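Local atomic coordinates of argonaute protein (Marinitoga piezophila, PDB entry 5I4A), a protein that uses short RNA guides with a 5'-hydroxyl end to bind complementary single-stranded DNA or RNA targets and cleave them. Residues A[168-173]-A[187-192]. Sequence-based numbering, arbitrary orientation.
With nucleotides of chain B.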
loop_
_atom_site.group_PDB
_atom_site.type_symbol
_atom_site.label_atom_id
_atom_site.label_comp_id
_atom_site.label_asym_id
_atom_site.label_seq_id
_atom_site.Cartn_x
_atom_site.Cartn_y
_atom_site.Cartn_z
ATOM N N GLY A 168 19.727 8.952 -3.211
ATOM C CA GLY A 168 18.725 9.883 -3.676
ATOM C C GLY A 168 17.861 10.514 -2.610
ATOM O O GLY A 168 17.020 11.360 -2.933
ATOM N N TYR A 169 18.033 10.140 -1.343
ATOM C CA TYR A 169 17.190 10.658 -0.273
ATOM C C TYR A 169 18.020 10.915 0.973
ATOM O O TYR A 169 18.835 10.076 1.369
ATOM C CB TYR A 169 16.043 9.692 0.043
ATOM C CG TYR A 169 14.967 9.689 -1.016
ATOM C CD1 TYR A 169 15.043 8.839 -2.112
ATOM C CD2 TYR A 169 13.880 10.549 -0.927
ATOM C CE1 TYR A 169 14.065 8.841 -3.086
ATOM C CE2 TYR A 169 12.897 10.557 -1.896
ATOM C CZ TYR A 169 12.994 9.701 -2.973
ATOM O OH TYR A 169 12.016 9.705 -3.941
ATOM N N LEU A 170 17.796 12.074 1.585
ATOM C CA LEU A 170 18.473 12.478 2.807
ATOM C C LEU A 170 17.516 12.365 3.985
ATOM O O LEU A 170 16.359 12.790 3.898
ATOM C CB LEU A 170 18.980 13.918 2.702
ATOM C CG LEU A 170 19.895 14.247 1.526
ATOM C CD1 LEU A 170 20.023 15.743 1.361
ATOM C CD2 LEU A 170 21.258 13.632 1.737
ATOM N N TYR A 171 18.000 11.792 5.081
ATOM C CA TYR A 171 17.244 11.708 6.321
ATOM C C TYR A 171 17.754 12.765 7.290
ATOM O O TYR A 171 18.957 12.836 7.561
ATOM C CB TYR A 171 17.360 10.314 6.943
ATOM C CG TYR A 171 17.000 10.275 8.410
ATOM C CD1 TYR A 171 15.711 10.565 8.836
ATOM C CD2 TYR A 171 17.949 9.944 9.369
ATOM C CE1 TYR A 171 15.379 10.530 10.176
ATOM C CE2 TYR A 171 17.624 9.905 10.712
ATOM C CZ TYR A 171 16.338 10.201 11.110
ATOM O OH TYR A 171 16.009 10.166 12.445
ATOM N N ASN A 172 16.841 13.588 7.802
ATOM C CA ASN A 172 17.195 14.645 8.741
ATOM C C ASN A 172 17.162 14.090 10.159
ATOM O O ASN A 172 16.142 13.547 10.598
ATOM C CB ASN A 172 16.248 15.835 8.612
ATOM C CG ASN A 172 16.657 17.000 9.493
ATOM O OD1 ASN A 172 16.381 17.014 10.693
ATOM N ND2 ASN A 172 17.322 17.985 8.901
ATOM N N ILE A 173 18.279 14.239 10.876
ATOM C CA ILE A 173 18.389 13.695 12.226
ATOM C C ILE A 173 17.405 14.368 13.174
ATOM O O ILE A 173 16.864 13.721 14.080
ATOM C CB ILE A 173 19.846 13.814 12.720
ATOM C CG1 ILE A 173 20.002 13.241 14.129
ATOM C CG2 ILE A 173 20.315 15.252 12.692
ATOM C CD1 ILE A 173 19.938 14.267 15.261
ATOM N N GLY A 187 30.366 22.699 -0.510
ATOM C CA GLY A 187 29.946 22.881 0.862
ATOM C C GLY A 187 28.522 23.349 1.062
ATOM O O GLY A 187 28.138 23.622 2.206
ATOM N N ILE A 188 27.724 23.457 0.002
ATOM C CA ILE A 188 26.321 23.840 0.115
ATOM C C ILE A 188 25.466 22.645 -0.293
ATOM O O ILE A 188 25.614 22.105 -1.397
ATOM C CB ILE A 188 25.991 25.093 -0.715
ATOM C CG1 ILE A 188 26.302 24.893 -2.200
ATOM C CG2 ILE A 188 26.762 26.295 -0.183
ATOM C CD1 ILE A 188 25.443 25.726 -3.126
ATOM N N LEU A 189 24.591 22.219 0.612
ATOM C CA LEU A 189 23.726 21.067 0.407
ATOM C C LEU A 189 22.328 21.556 0.051
ATOM O O LEU A 189 21.785 22.438 0.725
ATOM C CB LEU A 189 23.690 20.197 1.664
ATOM C CG LEU A 189 22.936 18.868 1.622
ATOM C CD1 LEU A 189 23.608 17.904 0.657
ATOM C CD2 LEU A 189 22.847 18.267 3.018
ATOM N N LYS A 190 21.753 20.992 -1.007
ATOM C CA LYS A 190 20.458 21.426 -1.511
ATOM C C LYS A 190 19.478 20.262 -1.488
ATOM O O LYS A 190 19.799 19.159 -1.944
ATOM C CB LYS A 190 20.585 22.009 -2.922
ATOM C CG LYS A 190 21.470 23.249 -2.966
ATOM C CD LYS A 190 21.014 24.255 -4.013
ATOM C CE LYS A 190 21.397 23.821 -5.416
ATOM N NZ LYS A 190 21.363 24.964 -6.368
ATOM N N ILE A 191 18.284 20.518 -0.953
ATOM C CA ILE A 191 17.260 19.504 -0.759
ATOM C C ILE A 191 15.985 19.950 -1.464
ATOM O O ILE A 191 15.798 21.126 -1.784
ATOM C CB ILE A 191 16.988 19.245 0.737
ATOM C CG1 ILE A 191 16.480 20.521 1.412
ATOM C CG2 ILE A 191 18.245 18.770 1.432
ATOM C CD1 ILE A 191 16.295 20.387 2.909
ATOM N N ASP A 192 15.099 18.987 -1.696
ATOM C CA ASP A 192 13.796 19.245 -2.296
ATOM C C ASP A 192 12.748 19.331 -1.194
ATOM O O ASP A 192 12.666 18.443 -0.338
ATOM C CB ASP A 192 13.428 18.149 -3.300
ATOM C CG ASP A 192 12.240 18.522 -4.177
ATOM O OD1 ASP A 192 11.389 19.331 -3.745
ATOM O OD2 ASP A 192 12.155 17.998 -5.307
ATOM P P U B 20 10.924 21.717 14.602
ATOM O OP1 U B 20 10.454 22.834 13.742
ATOM O OP2 U B 20 11.109 20.366 14.007
ATOM O "O5'" U B 20 12.281 22.135 15.331
ATOM C "C5'" U B 20 13.224 23.001 14.712
ATOM C "C4'" U B 20 14.487 22.266 14.331
ATOM O "O4'" U B 20 14.141 21.126 13.508
ATOM C "C3'" U B 20 15.488 23.059 13.494
ATOM O "O3'" U B 20 16.381 23.826 14.289
ATOM C "C2'" U B 20 16.206 21.987 12.674
ATOM O "O2'" U B 20 17.306 21.445 13.392
ATOM C "C1'" U B 20 15.133 20.904 12.533
ATOM N N1 U B 20 14.503 20.833 11.190
ATOM C C2 U B 20 13.557 21.764 10.779
ATOM O O2 U B 20 13.172 22.703 11.451
ATOM N N3 U B 20 13.053 21.556 9.518
ATOM C C4 U B 20 13.378 20.548 8.638
ATOM O O4 U B 20 12.830 20.510 7.536
ATOM C C5 U B 20 14.356 19.629 9.130
ATOM C C6 U B 20 14.864 19.803 10.355
#
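Leu170 and Ile191 come nearest in backbone terms, with their CA atoms 8.0 Å apart, and no hydrogen bond joins 168-173 to 187-192: strands 169-172 and 188-192 each pair antiparallel with strand 178-185 but run steeply across each other, consistent with strong coiling of strand 178-185 between them. Leu170 is the common partner, its CD1 making both contacts. With CD1 anti to CA (chi2 166°), the side chain is stretched out toward 187-192. There CD1 lies 3.5 Å from CG2 of Ile191, the beta-branch methyl close to the main chain, the two side chains crossing at a slant. The same CD1 meets Leu189 tip to tip, 4.1 Å from its CD2, the methyl anti to CA and hence the leading end of Leu189. Leucine's forked end thus suits the long reach, while isoleucine fills space close to its strand. All three are buried, and alternation along strand 188-192 turns Lys190 away. Tyr181 touches both leucines, and Tyr207 lies against Leu189, Ile191 and Asn172.

Asn172, on the same face of its strand as Leu170, meets the RNA. Its amide is turned steeply against the uracil of U20 of chain B, with OD1 3.2 Å from C6 and ND2 3.4 Å from C5. The backbone N of Ser175 hydrogen-bonds OD1, which helps fix the amide's rotation. Tyr169 packs on a sugar and Ile191 on another uracil. Apolar dispersion and water exclusion therefore join the two strands inside the PAZ domain, while Asn172 meets ring atoms that cytosine also has and would probably not tell the two pyrimidines apart, consistent with PAZ holding the 3' region of a guide in other Argonautes.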